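Local coordinates for protein CurF (Lyngbya majuscula, PDB 2Q35) that probably decarboxylates a carrier-bound intermediate during polyketide chain beta-branching, as the crotonase-family ECH2 domain of CurF, at residues G99-G104 with S121-N126; N25-S30 with Y59-A64; V115-E120 with I171-V176. The protein carries 1 engineered substitution. One frame throughout, in Å; residues are numbered along the deposited sequence.

Overall arrangement
The three contacts step across one crotonase domain. Interactions 1 and 2 have centres about 11 Å apart and are joined through the backbone, His100 O lying 2.8 Å from Phe60 N and Phe102 N 3.0 Å from Ser61 O, both probable hydrogen bonds. Interaction 3 has its centre about 12 Å from that of interaction 1, and Tyr123 OH lies 2.9 Å from Ser118 N, a hydrogen bond. Interactions 2 and 3 do not touch (centres about 20 Å apart, nearest atoms about 7 Å). Crotonases make an oxyanion hole from two backbone N-H groups, here probably those of Ala64 (interaction 2) and Gly104 (interaction 1), their N atoms 5.0 Å apart; glycerol is bound close to Ala64.

Interaction 1: residues G99-G104 with S121-N126; sequences GHSFGG and SVYATN
Val122 O takes a hydrogen bond from Ser101 N, in the carbonyl plane at 3.1 Å, with His100 CA adding a weaker CA-H...O contact at 3.2 Å. The same pattern recurs one step on, where Ser101 O receives Ala124 N and, more loosely, Tyr123 CA. Gly103 N then reaches Ala124 O at 2.8 Å, the shortest of the four hydrogen bonds. The fourth uses a side chain. His100 ND1 accepts from Val122 N at 2.9 Å, the donor only 2° out of the ring plane, which leaves this nitrogen as the unprotonated one. The parallel pair 100-102 and 122-124 belongs to the small three-stranded sheet of the crotonase fold, completed by strand 161-162. Ser101 and Tyr123 share one face of it, and the serine OG sits at the phenol edge. The Tyr123 hydroxyl runs on to bond Met97 O and Ser118 N. Phe102 and Ala124 occupy the other face. With its CG beside the backbone N (chi1 -59°), Phe102 swings CE2 obliquely onto Val122 CG1, 3.4 Å away, while CD2 looks at Ala124 CB. Gly103 stands at the N-cap of helix 104-110 with positive phi, and its CA is 3.4 Å from Asn126 OD1; any CB there would collide with that oxygen.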
ATOM      1  N   GLY A  99      23.331  -5.553  -8.847  1.00 14.06           N
ATOM      2  CA  GLY A  99      24.328  -5.051  -7.906  1.00 13.64           C
ATOM      3  C   GLY A  99      23.793  -4.000  -6.948  1.00 13.70           C
ATOM      4  O   GLY A  99      22.580  -3.795  -6.831  1.00 14.04           O
ATOM      5  N   HIS A 100      24.706  -3.351  -6.232  1.00 12.74           N
ATOM      6  CA  HIS A 100      24.319  -2.437  -5.181  1.00 12.73           C
ATOM      7  C   HIS A 100      23.674  -1.215  -5.835  1.00 12.71           C
ATOM      8  O   HIS A 100      23.995  -0.869  -6.979  1.00 13.86           O
ATOM      9  CB  HIS A 100      25.546  -1.935  -4.439  1.00 13.95           C
ATOM     10  CG  HIS A 100      26.445  -3.020  -3.934  1.00 14.27           C
ATOM     11  ND1 HIS A 100      26.018  -3.990  -3.053  1.00 16.67           N
ATOM     12  CD2 HIS A 100      27.762  -3.247  -4.138  1.00 17.63           C
ATOM     13  CE1 HIS A 100      27.032  -4.789  -2.757  1.00 17.02           C
ATOM     14  NE2 HIS A 100      28.099  -4.368  -3.414  1.00 18.22           N
ATOM     15  N   SER A 101      22.807  -0.561  -5.073  1.00 13.75           N
ATOM     16  CA  SER A 101      22.248   0.743  -5.505  1.00 12.76           C
ATOM     17  C   SER A 101      22.194   1.697  -4.322  1.00 13.79           C
ATOM     18  O   SER A 101      21.511   1.417  -3.325  1.00 13.68           O
ATOM     19  CB  SER A 101      20.834   0.532  -6.051  1.00 14.26           C
ATOM     20  OG  SER A 101      20.790  -0.459  -7.057  1.00 14.04           O
ATOM     21  N   PHE A 102      22.898   2.835  -4.439  1.00 13.87           N
ATOM     22  CA  PHE A 102      23.023   3.780  -3.337  1.00 14.90           C
ATOM     23  C   PHE A 102      22.469   5.149  -3.732  1.00 15.50           C
ATOM     24  O   PHE A 102      22.800   5.661  -4.805  1.00 15.64           O
ATOM     25  CB  PHE A 102      24.488   3.987  -2.968  1.00 16.20           C
ATOM     26  CG  PHE A 102      25.203   2.725  -2.547  1.00 16.84           C
ATOM     27  CD1 PHE A 102      26.174   2.176  -3.365  1.00 20.70           C
ATOM     28  CD2 PHE A 102      24.919   2.122  -1.336  1.00 23.33           C
ATOM     29  CE1 PHE A 102      26.857   1.017  -3.002  1.00 21.48           C
ATOM     30  CE2 PHE A 102      25.609   0.964  -0.951  1.00 20.02           C
ATOM     31  CZ  PHE A 102      26.576   0.414  -1.801  1.00 17.90           C
ATOM     32  N   GLY A 103      21.659   5.728  -2.850  1.00 17.06           N
ATOM     33  CA  GLY A 103      21.182   7.115  -2.985  1.00 15.45           C
ATOM     34  C   GLY A 103      20.398   7.317  -4.265  1.00 15.86           C
ATOM     35  O   GLY A 103      19.446   6.574  -4.536  1.00 15.17           O
ATOM     36  N   GLY A 104      20.843   8.283  -5.070  1.00 15.35           N
ATOM     37  CA  GLY A 104      20.254   8.505  -6.391  1.00 15.50           C
ATOM     38  C   GLY A 104      20.253   7.248  -7.248  1.00 15.77           C
ATOM     39  O   GLY A 104      19.398   7.084  -8.137  1.00 15.63           O
ATOM     40  N   SER A 121      23.190  -8.136  -2.657  1.00 14.98           N
ATOM     41  CA  SER A 121      23.650  -6.754  -2.808  1.00 16.12           C
ATOM     42  C   SER A 121      23.017  -5.860  -1.772  1.00 15.39           C
ATOM     43  O   SER A 121      22.058  -6.253  -1.098  1.00 15.16           O
ATOM     44  CB  SER A 121      23.355  -6.273  -4.222  1.00 17.12           C
ATOM     45  OG  SER A 121      24.022  -7.117  -5.151  1.00 16.37           O
ATOM     46  N   VAL A 122      23.545  -4.642  -1.668  1.00 15.19           N
ATOM     47  CA  VAL A 122      23.151  -3.694  -0.662  1.00 15.68           C
ATOM     48  C   VAL A 122      22.425  -2.522  -1.333  1.00 14.27           C
ATOM     49  O   VAL A 122      22.801  -2.125  -2.428  1.00 14.94           O
ATOM     50  CB  VAL A 122      24.429  -3.290   0.164  1.00 18.24           C
ATOM     51  CG1 VAL A 122      24.481  -1.865   0.535  1.00 23.40           C
ATOM     52  CG2 VAL A 122      24.557  -4.244   1.371  1.00 18.18           C
ATOM     53  N   TYR A 123      21.389  -2.026  -0.660  1.00 13.98           N
ATOM     54  CA  TYR A 123      20.535  -0.918  -1.171  1.00 13.10           C
ATOM     55  C   TYR A 123      20.344   0.123  -0.073  1.00 14.11           C
ATOM     56  O   TYR A 123      20.098  -0.211   1.079  1.00 13.98           O
ATOM     57  CB  TYR A 123      19.179  -1.487  -1.647  1.00 14.07           C
ATOM     58  CG  TYR A 123      19.395  -2.541  -2.710  1.00 14.28           C
ATOM     59  CD1 TYR A 123      19.612  -2.187  -4.034  1.00 15.19           C
ATOM     60  CD2 TYR A 123      19.513  -3.893  -2.355  1.00 15.96           C
ATOM     61  CE1 TYR A 123      19.875  -3.141  -5.012  1.00 12.83           C
ATOM     62  CE2 TYR A 123      19.781  -4.845  -3.314  1.00 14.72           C
ATOM     63  CZ  TYR A 123      19.973  -4.475  -4.626  1.00 13.23           C
ATOM     64  OH  TYR A 123      20.259  -5.398  -5.599  1.00 13.78           O
ATOM     65  N   ALA A 124      20.420   1.415  -0.421  1.00 13.39           N
ATOM     66  CA  ALA A 124      20.305   2.437   0.620  1.00 13.69           C
ATOM     67  C   ALA A 124      19.798   3.744   0.009  1.00 14.30           C
ATOM     68  O   ALA A 124      20.183   4.071  -1.106  1.00 16.47           O
ATOM     69  CB  ALA A 124      21.641   2.710   1.276  1.00 14.13           C
ATOM     70  N   THR A 125      18.954   4.459   0.756  1.00 15.56           N
ATOM     71  CA  THR A 125      18.696   5.887   0.492  1.00 16.53           C
ATOM     72  C   THR A 125      19.564   6.529   1.568  1.00 17.75           C
ATOM     73  O   THR A 125      19.122   6.700   2.713  1.00 18.21           O
ATOM     74  CB  THR A 125      17.214   6.281   0.712  1.00 16.51           C
ATOM     75  OG1 THR A 125      16.735   5.758   1.956  1.00 23.90           O
ATOM     76  CG2 THR A 125      16.298   5.772  -0.405  1.00 18.17           C
ATOM     77  N   ASN A 126      20.820   6.806   1.214  1.00 16.59           N
ATOM     78  CA  ASN A 126      21.870   7.136   2.192  1.00 17.64           C
ATOM     79  C   ASN A 126      22.004   8.627   2.537  1.00 16.54           C
ATOM     80  O   ASN A 126      22.883   9.022   3.289  1.00 15.11           O
ATOM     81  CB  ASN A 126      23.227   6.571   1.756  1.00 20.15           C
ATOM     82  CG  ASN A 126      23.607   7.003   0.375  1.00 19.74           C
ATOM     83  OD1 ASN A 126      22.961   7.882  -0.214  1.00 23.22           O
ATOM     84  ND2 ASN A 126      24.670   6.402  -0.171  1.00 26.03           N
TER

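Interaction 2: residues N25-S30 with Y59-A64; sequences NGFSPS and YFSSGA
Three hydrogen bonds join Asn25 and Phe27 to the 59-64 segment. Ser62 N donates to Asn25 O at 2.9 Å and Phe27 N to Gly63 O at 2.9 Å, each coming from above the carbonyl plane rather than along a lone pair. The third is made by a side chain: Asn25 ND2 meets Phe60 O at 3.0 Å, also from above that carbonyl plane. Outside partners hold the amide at both ends, ND2 giving a bond to Met18 O and OD1 receiving Asp20 N, which fixes its rotation. A water adds an indirect link, donating to Asn25 O at 2.7 Å and lying 2.7 Å from Ser61 OG. In the crotonase fold the loop holding 59-64, between strand 50-54 and helix 66-73, is where relatives present one N-H of the oxyanion hole, here probably that of Ala64. Apolar contact comes from Phe27, the centre of an inverse gamma turn. Its CG lies anti to the carbonyl carbon (chi1 -72°), laying the ring flat over Gly63, whose CA is 3.6 Å from the centroid and almost on the ring normal in a CH-pi contact. A serine in place of Phe27 would probably open a gap over Gly63 and leave the 61-64 backbone without its ring cover. Ser61 OG approaches the same ring obliquely, 3.4 Å from CE1.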
ATOM      1  N   ASN A  25      29.606   2.825 -11.605  1.00 18.93           N
ATOM      2  CA  ASN A  25      28.302   3.272 -12.060  1.00 18.15           C
ATOM      3  C   ASN A  25      27.719   4.433 -11.251  1.00 17.83           C
ATOM      4  O   ASN A  25      26.520   4.466 -10.943  1.00 15.83           O
ATOM      5  CB  ASN A  25      27.309   2.107 -12.154  1.00 18.37           C
ATOM      6  CG  ASN A  25      27.598   1.184 -13.328  1.00 20.58           C
ATOM      7  OD1 ASN A  25      28.505   1.428 -14.126  1.00 23.72           O
ATOM      8  ND2 ASN A  25      26.811   0.116 -13.446  1.00 16.32           N
ATOM      9  N   GLY A  26      28.591   5.374 -10.900  1.00 17.18           N
ATOM     10  CA  GLY A  26      28.161   6.630 -10.312  1.00 16.54           C
ATOM     11  C   GLY A  26      27.513   7.491 -11.377  1.00 16.49           C
ATOM     12  O   GLY A  26      27.506   7.139 -12.564  1.00 17.08           O
ATOM     13  N   PHE A  27      26.971   8.619 -10.939  1.00 15.50           N
ATOM     14  CA  PHE A  27      26.387   9.622 -11.819  1.00 16.90           C
ATOM     15  C   PHE A  27      27.502  10.460 -12.454  1.00 17.71           C
ATOM     16  O   PHE A  27      27.514  11.702 -12.352  1.00 18.02           O
ATOM     17  CB  PHE A  27      25.391  10.494 -11.042  1.00 16.85           C
ATOM     18  CG  PHE A  27      24.110   9.787 -10.672  1.00 17.44           C
ATOM     19  CD1 PHE A  27      23.812   8.525 -11.185  1.00 15.59           C
ATOM     20  CD2 PHE A  27      23.185  10.400  -9.838  1.00 18.32           C
ATOM     21  CE1 PHE A  27      22.614   7.876 -10.868  1.00 18.69           C
ATOM     22  CE2 PHE A  27      21.991   9.752  -9.514  1.00 19.64           C
ATOM     23  CZ  PHE A  27      21.712   8.485 -10.041  1.00 16.65           C
ATOM     24  N   SER A  28      28.454   9.767 -13.088  1.00 17.42           N
ATOM     25  CA  SER A  28      29.610  10.399 -13.752  1.00 18.48           C
ATOM     26  C   SER A  28      29.124  11.081 -15.028  1.00 18.28           C
ATOM     27  O   SER A  28      28.082  10.700 -15.561  1.00 18.27           O
ATOM     28  CB  SER A  28      30.653   9.338 -14.116  1.00 18.59           C
ATOM     29  OG  SER A  28      30.093   8.396 -15.022  1.00 20.25           O
ATOM     30  N   PRO A  29      29.861  12.091 -15.526  1.00 17.63           N
ATOM     31  CA  PRO A  29      29.440  12.678 -16.811  1.00 17.95           C
ATOM     32  C   PRO A  29      29.253  11.655 -17.933  1.00 18.25           C
ATOM     33  O   PRO A  29      28.313  11.778 -18.722  1.00 17.57           O
ATOM     34  CB  PRO A  29      30.587  13.640 -17.142  1.00 18.51           C
ATOM     35  CG  PRO A  29      31.116  14.037 -15.800  1.00 19.48           C
ATOM     36  CD  PRO A  29      31.047  12.785 -14.969  1.00 17.84           C
ATOM     37  N   SER A  30      30.106  10.636 -18.000  1.00 17.07           N
ATOM     38  CA  SER A  30      29.962   9.640 -19.059  1.00 17.86           C
ATOM     39  C   SER A  30      28.736   8.740 -18.873  1.00 16.05           C
ATOM     40  O   SER A  30      28.119   8.315 -19.856  1.00 15.57           O
ATOM     41  CB  SER A  30      31.235   8.811 -19.220  1.00 18.91           C
ATOM     42  OG  SER A  30      31.495   8.024 -18.072  1.00 22.69           O
ATOM     43  N   TYR A  59      27.693  -3.729  -9.082  1.00 16.47           N
ATOM     44  CA  TYR A  59      27.065  -2.402  -8.998  1.00 16.27           C
ATOM     45  C   TYR A  59      25.956  -2.204 -10.007  1.00 14.98           C
ATOM     46  O   TYR A  59      26.145  -2.418 -11.219  1.00 15.74           O
ATOM     47  CB  TYR A  59      28.101  -1.298  -9.211  1.00 17.28           C
ATOM     48  CG  TYR A  59      29.181  -1.311  -8.181  1.00 17.39           C
ATOM     49  CD1 TYR A  59      28.980  -0.720  -6.945  1.00 16.62           C
ATOM     50  CD2 TYR A  59      30.385  -1.955  -8.435  1.00 19.97           C
ATOM     51  CE1 TYR A  59      29.983  -0.758  -5.967  1.00 22.15           C
ATOM     52  CE2 TYR A  59      31.395  -1.998  -7.477  1.00 20.68           C
ATOM     53  CZ  TYR A  59      31.177  -1.407  -6.247  1.00 23.63           C
ATOM     54  OH  TYR A  59      32.191  -1.440  -5.317  1.00 24.39           O
ATOM     55  N   PHE A  60      24.800  -1.791  -9.498  1.00 14.68           N
ATOM     56  CA  PHE A  60      23.772  -1.262 -10.366  1.00 13.49           C
ATOM     57  C   PHE A  60      24.062   0.234 -10.590  1.00 14.22           C
ATOM     58  O   PHE A  60      24.389   0.643 -11.698  1.00 14.95           O
ATOM     59  CB  PHE A  60      22.351  -1.497  -9.818  1.00 12.68           C
ATOM     60  CG  PHE A  60      21.282  -0.812 -10.647  1.00 13.04           C
ATOM     61  CD1 PHE A  60      20.905  -1.352 -11.863  1.00 14.31           C
ATOM     62  CD2 PHE A  60      20.686   0.406 -10.223  1.00 14.82           C
ATOM     63  CE1 PHE A  60      19.895  -0.736 -12.666  1.00 15.60           C
ATOM     64  CE2 PHE A  60      19.701   1.046 -11.030  1.00 13.64           C
ATOM     65  CZ  PHE A  60      19.317   0.466 -12.252  1.00 15.19           C
ATOM     66  N   SER A  61      23.951   1.035  -9.527  1.00 13.38           N
ATOM     67  CA  SER A  61      24.266   2.466  -9.595  1.00 13.73           C
ATOM     68  C   SER A  61      24.652   3.028  -8.233  1.00 13.73           C
ATOM     69  O   SER A  61      23.962   2.798  -7.239  1.00 13.41           O
ATOM     70  CB  SER A  61      23.068   3.239 -10.165  1.00 15.14           C
ATOM     71  OG  SER A  61      23.359   4.640 -10.128  1.00 14.62           O
ATOM     72  N   SER A  62      25.763   3.768  -8.198  1.00 14.70           N
ATOM     73  CA  SER A  62      26.293   4.333  -6.949  1.00 15.21           C
ATOM     74  C   SER A  62      25.798   5.767  -6.712  1.00 14.27           C
ATOM     75  O   SER A  62      26.116   6.371  -5.690  1.00 15.53           O
ATOM     76  CB  SER A  62      27.836   4.282  -6.928  1.00 16.91           C
ATOM     77  OG  SER A  62      28.285   2.930  -6.963  1.00 19.66           O
ATOM     78  N   GLY A  63      24.984   6.288  -7.629  1.00 14.57           N
ATOM     79  CA  GLY A  63      24.478   7.655  -7.453  1.00 16.08           C
ATOM     80  C   GLY A  63      25.583   8.696  -7.404  1.00 16.11           C
ATOM     81  O   GLY A  63      26.636   8.538  -8.049  1.00 15.53           O
ATOM     82  N   ALA A  64      25.339   9.781  -6.669  1.00 16.60           N
ATOM     83  CA  ALA A  64      26.311  10.868  -6.611  1.00 17.34           C
ATOM     84  C   ALA A  64      27.521  10.460  -5.773  1.00 17.89           C
ATOM     85  O   ALA A  64      27.375   9.906  -4.679  1.00 18.73           O
ATOM     86  CB  ALA A  64      25.664  12.147  -6.064  1.00 18.64           C
TER
HETATM   87  O   HOH W   1      24.482   5.060 -12.601  1.00 22.66           O

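Interaction 3: residues V115-E120 with I171-V176; sequences VVFSQE and IPFPVV
At the edge of the larger, mixed sheet of the crotonase domain, strand 175-176 pairs in parallel with strand 114-118, setting Phe117 and Ser118 beside Val175 and Val176. Phe117 works with both of its backbone polar atoms: its N donates to Pro174 O at 3.0 Å in the carbonyl plane, and its O receives Val176 N at 3.0 Å. Gln119 N continues the ladder to Val176 O at 2.8 Å from above the carbonyl plane, 42° out of it, as segment 115-120 leaves its strand. There the extended Gln119 side chain lies alongside the Val176 carbonyl, and a water bonded to Val175 O makes a weak further bond to Gln119 OE1. Ser118 OG accepts from Glu120 N in an ST turn and also bonds Ser121 OG.

The side carrying Phe117 and Val175 is apolar. Phe117 CG lies anti to the carbonyl carbon (chi1 -74°), which turns the ring toward Ile171 and Phe173. Ile171 CD1 sits over one face of it, set toward the rim, in a CH-pi contact 4.0 Å from the centroid, while Phe173 CB comes obliquely to CE2 at 3.7 Å. The two rings meet obliquely, their planes at 39°. Val115 CB lies over a face of Phe173, toward the rim, in another CH-pi contact 3.9 Å from the centroid, and Phe117 CB touches Val175 CG2. Tyr123 meets the Phe117 ring edge-to-face. On the other face Val116 CG1 and Val176 CG2 meet beneath helix 178-192, which contributes Tyr184 and Val181. Helix 138-146 packs on Ile171 and Phe173, and Glu149 of the second subunit touches Phe173. The short parallel edge strand, flanked by helices 178-192 and 163-168, is consistent with the crotonase fold, whose core is a spiral of beta-beta-alpha units.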
ATOM      1  N   VAL A 115      11.026  -3.585 -11.075  1.00 11.94           N
ATOM      2  CA  VAL A 115      12.334  -3.529 -10.422  1.00 11.95           C
ATOM      3  C   VAL A 115      12.626  -4.942  -9.920  1.00 12.92           C
ATOM      4  O   VAL A 115      11.728  -5.623  -9.404  1.00 15.03           O
ATOM      5  CB  VAL A 115      12.349  -2.549  -9.237  1.00 12.29           C
ATOM      6  CG1 VAL A 115      13.738  -2.415  -8.642  1.00 14.82           C
ATOM      7  CG2 VAL A 115      11.828  -1.144  -9.687  1.00 14.95           C
ATOM      8  N   VAL A 116      13.872  -5.375 -10.111  1.00 13.07           N
ATOM      9  CA  VAL A 116      14.336  -6.687  -9.576  1.00 12.70           C
ATOM     10  C   VAL A 116      15.590  -6.413  -8.745  1.00 13.89           C
ATOM     11  O   VAL A 116      16.510  -5.697  -9.186  1.00 13.69           O
ATOM     12  CB  VAL A 116      14.684  -7.693 -10.690  1.00 12.05           C
ATOM     13  CG1 VAL A 116      14.977  -9.086 -10.067  1.00 15.53           C
ATOM     14  CG2 VAL A 116      13.551  -7.810 -11.710  1.00 15.65           C
ATOM     15  N   PHE A 117      15.648  -7.003  -7.536  1.00 13.71           N
ATOM     16  CA  PHE A 117      16.741  -6.743  -6.595  1.00 12.19           C
ATOM     17  C   PHE A 117      17.549  -8.033  -6.465  1.00 12.41           C
ATOM     18  O   PHE A 117      16.983  -9.112  -6.688  1.00 13.89           O
ATOM     19  CB  PHE A 117      16.208  -6.464  -5.183  1.00 11.98           C
ATOM     20  CG  PHE A 117      15.560  -5.112  -5.011  1.00 13.83           C
ATOM     21  CD1 PHE A 117      16.194  -4.132  -4.265  1.00 15.46           C
ATOM     22  CD2 PHE A 117      14.299  -4.878  -5.518  1.00 17.65           C
ATOM     23  CE1 PHE A 117      15.581  -2.853  -4.080  1.00 17.21           C
ATOM     24  CE2 PHE A 117      13.689  -3.628  -5.349  1.00 17.10           C
ATOM     25  CZ  PHE A 117      14.340  -2.628  -4.623  1.00 18.76           C
ATOM     26  N   SER A 118      18.832  -7.883  -6.135  1.00 12.05           N
ATOM     27  CA  SER A 118      19.744  -9.019  -5.823  1.00 12.20           C
ATOM     28  C   SER A 118      19.709  -9.306  -4.325  1.00 13.36           C
ATOM     29  O   SER A 118      19.842  -8.403  -3.491  1.00 14.25           O
ATOM     30  CB  SER A 118      21.169  -8.645  -6.249  1.00 13.29           C
ATOM     31  OG  SER A 118      22.156  -9.418  -5.551  1.00 18.55           O
ATOM     32  N   GLN A 119      19.642 -10.592  -3.969  1.00 13.27           N
ATOM     33  CA  GLN A 119      19.636 -11.006  -2.582  1.00 15.56           C
ATOM     34  C   GLN A 119      20.883 -10.577  -1.831  1.00 14.20           C
ATOM     35  O   GLN A 119      20.806 -10.225  -0.663  1.00 15.75           O
ATOM     36  CB  GLN A 119      19.548 -12.532  -2.492  1.00 15.00           C
ATOM     37  CG  GLN A 119      18.215 -13.132  -2.843  1.00 16.64           C
ATOM     38  CD  GLN A 119      18.275 -14.676  -2.979  1.00 21.76           C
ATOM     39  OE1 GLN A 119      17.260 -15.327  -3.265  1.00 36.22           O
ATOM     40  NE2 GLN A 119      19.460 -15.249  -2.793  1.00 27.39           N
ATOM     41  N   GLU A 120      22.023 -10.611  -2.514  1.00 13.90           N
ATOM     42  CA  GLU A 120      23.335 -10.430  -1.879  1.00 16.49           C
ATOM     43  C   GLU A 120      23.801  -8.978  -1.831  1.00 16.26           C
ATOM     44  O   GLU A 120      24.703  -8.633  -1.061  1.00 17.09           O
ATOM     45  CB  GLU A 120      24.398 -11.262  -2.613  1.00 16.93           C
ATOM     46  CG  GLU A 120      24.199 -12.781  -2.560  1.00 22.13           C
ATOM     47  CD  GLU A 120      23.228 -13.310  -3.615  1.00 27.18           C
ATOM     48  OE1 GLU A 120      22.703 -12.506  -4.424  1.00 19.27           O
ATOM     49  OE2 GLU A 120      22.990 -14.546  -3.621  1.00 29.68           O
ATOM     50  N   ILE A 171       9.236  -6.510   1.085  1.00 23.06           N
ATOM     51  CA  ILE A 171       9.316  -5.567  -0.045  1.00 22.85           C
ATOM     52  C   ILE A 171       8.457  -6.099  -1.216  1.00 21.66           C
ATOM     53  O   ILE A 171       8.449  -7.297  -1.499  1.00 20.52           O
ATOM     54  CB  ILE A 171      10.792  -5.311  -0.434  1.00 23.39           C
ATOM     55  CG1 ILE A 171      10.928  -4.086  -1.349  1.00 24.16           C
ATOM     56  CG2 ILE A 171      11.429  -6.552  -1.057  1.00 22.72           C
ATOM     57  CD1 ILE A 171      12.388  -3.737  -1.670  1.00 23.44           C
ATOM     58  N   PRO A 172       7.677  -5.228  -1.864  1.00 22.57           N
ATOM     59  CA  PRO A 172       6.830  -5.714  -2.954  1.00 22.26           C
ATOM     60  C   PRO A 172       7.519  -5.765  -4.313  1.00 23.55           C
ATOM     61  O   PRO A 172       6.947  -5.291  -5.298  1.00 26.82           O
ATOM     62  CB  PRO A 172       5.689  -4.700  -2.984  1.00 24.39           C
ATOM     63  CG  PRO A 172       6.257  -3.443  -2.393  1.00 22.98           C
ATOM     64  CD  PRO A 172       7.482  -3.790  -1.589  1.00 23.65           C
ATOM     65  N   PHE A 173       8.743  -6.273  -4.366  1.00 20.87           N
ATOM     66  CA  PHE A 173       9.427  -6.514  -5.641  1.00 18.67           C
ATOM     67  C   PHE A 173      10.121  -7.852  -5.540  1.00 16.82           C
ATOM     68  O   PHE A 173      10.405  -8.296  -4.429  1.00 18.02           O
ATOM     69  CB  PHE A 173      10.492  -5.456  -5.914  1.00 18.48           C
ATOM     70  CG  PHE A 173       9.937  -4.120  -6.326  1.00 19.12           C
ATOM     71  CD1 PHE A 173       9.372  -3.959  -7.579  1.00 20.99           C
ATOM     72  CD2 PHE A 173      10.005  -3.037  -5.474  1.00 22.98           C
ATOM     73  CE1 PHE A 173       8.875  -2.731  -7.990  1.00 22.81           C
ATOM     74  CE2 PHE A 173       9.512  -1.793  -5.873  1.00 26.25           C
ATOM     75  CZ  PHE A 173       8.956  -1.646  -7.137  1.00 25.02           C
ATOM     76  N   PRO A 174      10.414  -8.499  -6.687  1.00 16.62           N
ATOM     77  CA  PRO A 174      11.162  -9.768  -6.583  1.00 16.07           C
ATOM     78  C   PRO A 174      12.600  -9.533  -6.153  1.00 15.33           C
ATOM     79  O   PRO A 174      13.237  -8.549  -6.556  1.00 16.08           O
ATOM     80  CB  PRO A 174      11.131 -10.356  -7.994  1.00 16.76           C
ATOM     81  CG  PRO A 174      10.516  -9.329  -8.876  1.00 20.41           C
ATOM     82  CD  PRO A 174      10.070  -8.143  -8.079  1.00 18.27           C
ATOM     83  N   VAL A 175      13.093 -10.448  -5.320  1.00 14.53           N
ATOM     84  CA  VAL A 175      14.467 -10.388  -4.860  1.00 14.18           C
ATOM     85  C   VAL A 175      15.008 -11.785  -5.108  1.00 14.52           C
ATOM     86  O   VAL A 175      14.520 -12.745  -4.514  1.00 16.27           O
ATOM     87  CB  VAL A 175      14.574 -10.059  -3.356  1.00 13.37           C
ATOM     88  CG1 VAL A 175      16.041  -9.851  -2.975  1.00 15.03           C
ATOM     89  CG2 VAL A 175      13.760  -8.800  -2.997  1.00 14.42           C
ATOM     90  N   VAL A 176      16.009 -11.875  -5.976  1.00 14.65           N
ATOM     91  CA  VAL A 176      16.573 -13.178  -6.376  1.00 14.56           C
ATOM     92  C   VAL A 176      18.091 -13.163  -6.318  1.00 14.91           C
ATOM     93  O   VAL A 176      18.708 -12.117  -6.132  1.00 14.67           O
ATOM     94  CB  VAL A 176      16.071 -13.653  -7.779  1.00 15.07           C
ATOM     95  CG1 VAL A 176      14.529 -13.698  -7.830  1.00 16.12           C
ATOM     96  CG2 VAL A 176      16.588 -12.750  -8.931  1.00 13.90           C
TER
HETATM   97  O   HOH W   2      14.038 -15.666  -4.560  1.00 42.48           O